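Nitrogenase molybdenum-iron protein beta chain (Clostridium pasteurianum, PDB 4WES) forms part of the molybdenum-iron component of nitrogenase, which reduces dinitrogen to ammonia, and shares an [8Fe-7S] cluster with the alpha chain. Local coordinates at residues D236-D247 with V259-P267. Sequence-based numbering, arbitrary orientation. Where two conformers were deposited one is given.
Sequences DLTLSLGSYASD and VPFKTLRTP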
ATOM      1  N   ASP B 236     -30.845 -19.132 -19.836  1.00 16.91           N
ATOM      2  CA  ASP B 236     -31.998 -19.157 -18.944  1.00 17.29           C
ATOM      3  C   ASP B 236     -32.343 -17.792 -18.368  1.00 16.02           C
ATOM      4  O   ASP B 236     -33.491 -17.519 -18.034  1.00 17.52           O
ATOM      5  CB  ASP B 236     -31.724 -20.096 -17.789  1.00 18.19           C
ATOM      6  CG  ASP B 236     -31.695 -21.551 -18.207  1.00 20.00           C
ATOM      7  OD1 ASP B 236     -32.459 -21.950 -19.134  1.00 21.43           O
ATOM      8  OD2 ASP B 236     -30.902 -22.321 -17.577  1.00 22.16           O
ATOM      9  N   LEU B 237     -31.327 -16.939 -18.207  1.00 15.88           N
ATOM     10  CA  LEU B 237     -31.420 -15.724 -17.409  1.00 15.51           C
ATOM     11  C   LEU B 237     -30.195 -14.898 -17.733  1.00 13.82           C
ATOM     12  O   LEU B 237     -29.124 -15.464 -18.000  1.00 15.74           O
ATOM     13  CB  LEU B 237     -31.422 -16.066 -15.907  1.00 17.08           C
ATOM     14  CG  LEU B 237     -31.501 -14.927 -14.899  1.00 16.82           C
ATOM     15  CD1 LEU B 237     -32.806 -14.172 -14.990  1.00 18.06           C
ATOM     16  CD2 LEU B 237     -31.250 -15.435 -13.489  1.00 18.41           C
ATOM     17  N   THR B 238     -30.337 -13.567 -17.656  1.00 13.06           N
ATOM     18  CA  THR B 238     -29.207 -12.649 -17.682  1.00 12.67           C
ATOM     19  C   THR B 238     -29.138 -11.920 -16.343  1.00 13.49           C
ATOM     20  O   THR B 238     -30.125 -11.345 -15.911  1.00 14.45           O
ATOM     21  CB  THR B 238     -29.358 -11.625 -18.828  1.00 13.36           C
ATOM     22  OG1 THR B 238     -29.458 -12.300 -20.089  1.00 14.14           O
ATOM     23  CG2 THR B 238     -28.198 -10.640 -18.828  1.00 13.85           C
ATOM     24  N   LEU B 239     -27.957 -11.921 -15.732  1.00 12.67           N
ATOM     25  CA  LEU B 239     -27.694 -11.051 -14.578  1.00 12.37           C
ATOM     26  C   LEU B 239     -26.988  -9.804 -15.078  1.00 11.88           C
ATOM     27  O   LEU B 239     -25.917  -9.877 -15.704  1.00 12.95           O
ATOM     28  CB  LEU B 239     -26.842 -11.760 -13.536  1.00 13.92           C
ATOM     29  CG  LEU B 239     -27.504 -12.975 -12.879  1.00 16.85           C
ATOM     30  CD1 LEU B 239     -26.642 -13.592 -11.796  1.00 18.94           C
ATOM     31  CD2 LEU B 239     -28.885 -12.630 -12.325  1.00 17.71           C
ATOM     32  N   SER B 240     -27.616  -8.651 -14.822  1.00 12.11           N
ATOM     33  CA  SER B 240     -27.077  -7.342 -15.212  1.00 11.63           C
ATOM     34  C   SER B 240     -26.414  -6.736 -13.985  1.00 11.16           C
ATOM     35  O   SER B 240     -27.114  -6.367 -13.043  1.00 12.08           O
ATOM     36  CB  SER B 240     -28.264  -6.479 -15.664  1.00 12.86           C
ATOM     37  OG  SER B 240     -27.796  -5.191 -15.969  1.00 14.02           O
ATOM     38  N   LEU B 241     -25.078  -6.681 -13.968  1.00 10.48           N
ATOM     39  CA  LEU B 241     -24.373  -6.177 -12.806  1.00 11.19           C
ATOM     40  C   LEU B 241     -24.055  -4.716 -13.034  1.00 10.71           C
ATOM     41  O   LEU B 241     -23.206  -4.381 -13.879  1.00 10.82           O
ATOM     42  CB  LEU B 241     -23.094  -6.942 -12.556  1.00 10.93           C
ATOM     43  CG  LEU B 241     -23.201  -8.462 -12.420  1.00 12.10           C
ATOM     44  CD1 LEU B 241     -21.892  -9.075 -11.977  1.00 13.23           C
ATOM     45  CD2 LEU B 241     -24.312  -8.930 -11.505  1.00 14.17           C
ATOM     46  N   GLY B 242     -24.726  -3.844 -12.295  1.00 10.78           N
ATOM     47  CA  GLY B 242     -24.543  -2.402 -12.459  1.00 11.23           C
ATOM     48  C   GLY B 242     -25.502  -1.893 -13.515  1.00 11.02           C
ATOM     49  O   GLY B 242     -25.270  -2.031 -14.695  1.00 12.16           O
ATOM     50  N   SER B 243     -26.580  -1.240 -13.081  1.00 11.42           N
ATOM     51  CA  SER B 243     -27.620  -0.850 -14.023  1.00 12.23           C
ATOM     52  C   SER B 243     -27.146   0.114 -15.113  1.00 11.29           C
ATOM     53  O   SER B 243     -27.590   0.004 -16.257  1.00 12.34           O
ATOM     54  CB  SER B 243     -28.835  -0.294 -13.303  1.00 13.86           C
ATOM     55  OG  SER B 243     -28.521   0.931 -12.657  1.00 14.88           O
ATOM     56  N   TYR B 244     -26.273   1.053 -14.763  1.00 10.18           N
ATOM     57  CA  TYR B 244     -25.844   2.013 -15.765  1.00  9.80           C
ATOM     58  C   TYR B 244     -25.126   1.337 -16.923  1.00  9.88           C
ATOM     59  O   TYR B 244     -25.365   1.654 -18.098  1.00 10.77           O
ATOM     60  CB  TYR B 244     -24.950   3.091 -15.169  1.00  9.82           C
ATOM     61  CG  TYR B 244     -25.641   4.176 -14.379  1.00 10.10           C
ATOM     62  CD1 TYR B 244     -26.161   3.929 -13.126  1.00 11.54           C
ATOM     63  CD2 TYR B 244     -25.689   5.479 -14.867  1.00 10.01           C
ATOM     64  CE1 TYR B 244     -26.729   4.939 -12.360  1.00 11.80           C
ATOM     65  CE2 TYR B 244     -26.232   6.508 -14.109  1.00 10.82           C
ATOM     66  CZ  TYR B 244     -26.751   6.246 -12.863  1.00 10.93           C
ATOM     67  OH  TYR B 244     -27.272   7.263 -12.090  1.00 12.23           O
ATOM     68  N   ALA B 245     -24.179   0.453 -16.603  1.00  9.67           N
ATOM     69  CA  ALA B 245     -23.379  -0.182 -17.625  1.00  9.77           C
ATOM     70  C   ALA B 245     -24.110  -1.332 -18.335  1.00 10.20           C
ATOM     71  O   ALA B 245     -23.813  -1.604 -19.502  1.00 10.72           O
ATOM     72  CB  ALA B 245     -22.078  -0.718 -17.032  1.00 10.11           C
ATOM     73  N   SER B 246     -24.965  -2.039 -17.611  1.00 10.46           N
ATOM     74  CA  SER B 246     -25.351  -3.368 -18.039  1.00 10.87           C
ATOM     75  C   SER B 246     -26.836  -3.546 -18.398  1.00 11.11           C
ATOM     76  O   SER B 246     -27.185  -4.485 -19.134  1.00 11.76           O
ATOM     77  CB  SER B 246     -24.981  -4.388 -16.959  1.00 10.88           C
ATOM     78  OG  SER B 246     -23.591  -4.312 -16.681  1.00 11.08           O
ATOM     79  N   ASP B 247     -27.722  -2.679 -17.884  1.00 11.05           N
ATOM     80  CA  ASP B 247     -29.147  -2.927 -18.079  1.00 11.45           C
ATOM     81  C   ASP B 247     -29.559  -2.807 -19.526  1.00 12.21           C
ATOM     82  O   ASP B 247     -30.422  -3.561 -19.965  1.00 12.91           O
ATOM     83  CB  ASP B 247     -30.000  -1.969 -17.250  1.00 12.35           C
ATOM     84  CG  ASP B 247     -30.357  -2.466 -15.889  1.00 14.37           C
ATOM     85  OD1 ASP B 247     -29.885  -3.518 -15.449  1.00 16.16           O
ATOM     86  OD2 ASP B 247     -31.173  -1.752 -15.229  1.00 16.77           O
ATOM     87  N   VAL B 259     -34.958 -13.747 -23.202  1.00 16.34           N
ATOM     88  CA  VAL B 259     -34.203 -14.147 -22.024  1.00 16.26           C
ATOM     89  C   VAL B 259     -34.508 -13.167 -20.897  1.00 15.59           C
ATOM     90  O   VAL B 259     -34.186 -11.973 -21.002  1.00 15.28           O
ATOM     91  CB  VAL B 259     -32.673 -14.153 -22.293  1.00 16.22           C
ATOM     92  CG1 VAL B 259     -31.929 -14.605 -21.055  1.00 16.88           C
ATOM     93  CG2 VAL B 259     -32.310 -15.012 -23.500  1.00 18.24           C
ATOM     94  N   PRO B 260     -35.107 -13.639 -19.785  1.00 16.17           N
ATOM     95  CA  PRO B 260     -35.384 -12.710 -18.686  1.00 14.99           C
ATOM     96  C   PRO B 260     -34.113 -12.199 -18.037  1.00 16.39           C
ATOM     97  O   PRO B 260     -33.049 -12.818 -18.186  1.00 14.81           O
ATOM     98  CB  PRO B 260     -36.172 -13.541 -17.671  1.00 18.29           C
ATOM     99  CG  PRO B 260     -35.960 -14.940 -18.060  1.00 23.20           C
ATOM    100  CD  PRO B 260     -35.473 -15.015 -19.449  1.00 17.10           C
ATOM    101  N   PHE B 261     -34.204 -11.079 -17.327  1.00 15.69           N
ATOM    102  CA  PHE B 261     -33.030 -10.561 -16.659  1.00 15.01           C
ATOM    103  C   PHE B 261     -33.351 -10.125 -15.256  1.00 15.69           C
ATOM    104  O   PHE B 261     -34.491  -9.840 -14.910  1.00 17.86           O
ATOM    105  CB  PHE B 261     -32.372  -9.431 -17.470  1.00 16.17           C
ATOM    106  CG  PHE B 261     -33.114  -8.128 -17.438  1.00 16.39           C
ATOM    107  CD1 PHE B 261     -34.219  -7.918 -18.244  1.00 18.84           C
ATOM    108  CD2 PHE B 261     -32.704  -7.107 -16.590  1.00 19.32           C
ATOM    109  CE1 PHE B 261     -34.881  -6.717 -18.219  1.00 23.72           C
ATOM    110  CE2 PHE B 261     -33.374  -5.907 -16.552  1.00 23.48           C
ATOM    111  CZ  PHE B 261     -34.464  -5.717 -17.361  1.00 26.58           C
ATOM    112  N   LYS B 262     -32.287 -10.022 -14.462  1.00 15.19           N
ATOM    113  CA  LYS B 262     -32.331  -9.455 -13.118  1.00 15.44           C
ATOM    114  C   LYS B 262     -31.198  -8.451 -12.974  1.00 14.02           C
ATOM    115  O   LYS B 262     -30.064  -8.752 -13.340  1.00 15.36           O
ATOM    116  CB  LYS B 262     -32.173 -10.576 -12.097  1.00 18.66           C
ATOM    117  CG  LYS B 262     -32.251 -10.215 -10.635  1.00 24.59           C
ATOM    118  CD  LYS B 262     -32.439 -11.465  -9.784  1.00 34.57           C
ATOM    119  CE  LYS B 262     -32.435 -11.160  -8.286  1.00 62.62           C
ATOM    120  NZ  LYS B 262     -33.307 -10.012  -7.894  1.00 80.61           N
ATOM    121  N   THR B 263     -31.500  -7.287 -12.415  1.00 14.26           N
ATOM    122  CA  THR B 263     -30.515  -6.256 -12.198  0.52 12.39           C
ATOM    123  C   THR B 263     -29.983  -6.376 -10.774  1.00 13.65           C
ATOM    124  O   THR B 263     -30.757  -6.522  -9.833  1.00 15.53           O
ATOM    125  CB  THR B 263     -31.139  -4.879 -12.414  0.52 11.31           C
ATOM    126  OG1 THR B 263     -31.597  -4.783 -13.762  0.52 11.75           O
ATOM    127  CG2 THR B 263     -30.121  -3.749 -12.129  0.52 12.51           C
ATOM    128  N   LEU B 264     -28.662  -6.281 -10.630  1.00 11.66           N
ATOM    129  CA  LEU B 264     -27.969  -6.361  -9.350  1.00 11.21           C
ATOM    130  C   LEU B 264     -26.991  -5.210  -9.256  1.00 10.92           C
ATOM    131  O   LEU B 264     -26.541  -4.670 -10.279  1.00 12.73           O
ATOM    132  CB  LEU B 264     -27.190  -7.675  -9.257  1.00 12.06           C
ATOM    133  CG  LEU B 264     -28.033  -8.951  -9.217  1.00 14.62           C
ATOM    134  CD1 LEU B 264     -27.155 -10.171  -9.469  1.00 14.48           C
ATOM    135  CD2 LEU B 264     -28.784  -9.075  -7.891  1.00 18.48           C
ATOM    136  N   ARG B 265     -26.658  -4.813  -8.041  1.00 11.62           N
ATOM    137  CA  ARG B 265     -25.553  -3.897  -7.852  1.00 12.18           C
ATOM    138  C   ARG B 265     -24.229  -4.566  -8.238  1.00 12.17           C
ATOM    139  O   ARG B 265     -24.054  -5.788  -8.100  1.00 12.65           O
ATOM    140  CB  ARG B 265     -25.480  -3.529  -6.405  1.00 15.02           C
ATOM    141  CG  ARG B 265     -26.442  -2.481  -6.043  1.00 16.54           C
ATOM    142  CD  ARG B 265     -26.169  -1.977  -4.620  1.00 18.66           C
ATOM    143  NE  ARG B 265     -27.101  -0.934  -4.435  1.00 18.33           N
ATOM    144  CZ  ARG B 265     -27.444  -0.408  -3.297  1.00 14.78           C
ATOM    145  NH1 ARG B 265     -26.951  -0.877  -2.168  1.00 16.15           N
ATOM    146  NH2 ARG B 265     -28.319   0.569  -3.295  1.00 17.60           N
ATOM    147  N   THR B 266     -23.296  -3.745  -8.691  1.00 11.26           N
ATOM    148  CA  THR B 266     -21.926  -4.233  -8.781  1.00 10.92           C
ATOM    149  C   THR B 266     -21.558  -4.867  -7.447  1.00 10.81           C
ATOM    150  O   THR B 266     -21.767  -4.228  -6.419  1.00 10.51           O
ATOM    151  CB  THR B 266     -20.981  -3.066  -9.085  1.00 11.63           C
ATOM    152  OG1 THR B 266     -21.410  -2.394 -10.275  1.00 12.51           O
ATOM    153  CG2 THR B 266     -19.575  -3.540  -9.242  1.00 11.63           C
ATOM    154  N   PRO B 267     -20.995  -6.093  -7.454  1.00 10.44           N
ATOM    155  CA  PRO B 267     -20.864  -6.782  -6.165  1.00 10.04           C
ATOM    156  C   PRO B 267     -19.603  -6.336  -5.424  1.00  9.65           C
ATOM    157  O   PRO B 267     -18.574  -7.021  -5.463  1.00 10.69           O
ATOM    158  CB  PRO B 267     -20.849  -8.288  -6.560  1.00 11.77           C
ATOM    159  CG  PRO B 267     -20.357  -8.279  -7.968  1.00 11.52           C
ATOM    160  CD  PRO B 267     -20.970  -7.039  -8.586  1.00 11.26           C
TER
HETATM  161  O   HOH W   1     -31.658 -10.787 -20.903  1.00 15.32           O
HETATM  162  O   HOH W   2     -20.848  -3.597 -12.689  1.00 15.82           O
HETATM  163  O   HOH W   3     -27.488  -1.854 -10.343  1.00 19.22           O
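Strands 237-241 and 261-264 are the two parallel strands of a beta-alpha-beta unit, with helix 243-257 as the crossover, and T238, L239, S240 and L241 pair with F261, K262, T263 and L264. Five backbone hydrogen bonds join them: T238 N to P260 O, K262 N to T238 O, S240 N to K262 O, L264 N to S240 O and G242 N to L264 O. The last measures 2.8 Å and is almost straight (175° at the hydrogen). G242 is the N-cap of the helix, and its backbone angles call for glycine. A water bridges S243 N and L264 O, so this carbonyl takes a second donor besides G242 N.

On the face that carries S240 and T263, D247 reaches back from the helix to these two residues, near the C-terminal ends of the strands. Its OD1 accepts two hydroxyls. S240 OG, 2.7 Å from D247 OD1, donates to the anti lone pair of that oxygen. T263 OG1, also 2.7 Å from D247 OD1, comes from the syn side, 28° out of the carboxylate plane. S240 OG is placed for this by standing anti to its own backbone N (chi1 177°). Two donors thus tie this carboxylate oxygen to both strands.

The opposite face carries L239, L241 and L264, with K262 at the exposed edge; K262 CB packs on L239 CD2. L241 and L264 lie alongside each other, pointing the same way, with L241 CD2 3.7 Å from L264 CD1. L239 CD2 touches the same methyl of L264 at 4.1 Å. P267 CD meets L241 CD1 from across.

At the start of the pair, V259 CG1 packs on T238 OG1, which hydrogen-bonds N173. Helix 270-284 covers the leucine face, helix 243-257 packs against T238 and F261, and strand 172-175 pairs with the other edge of 237-241.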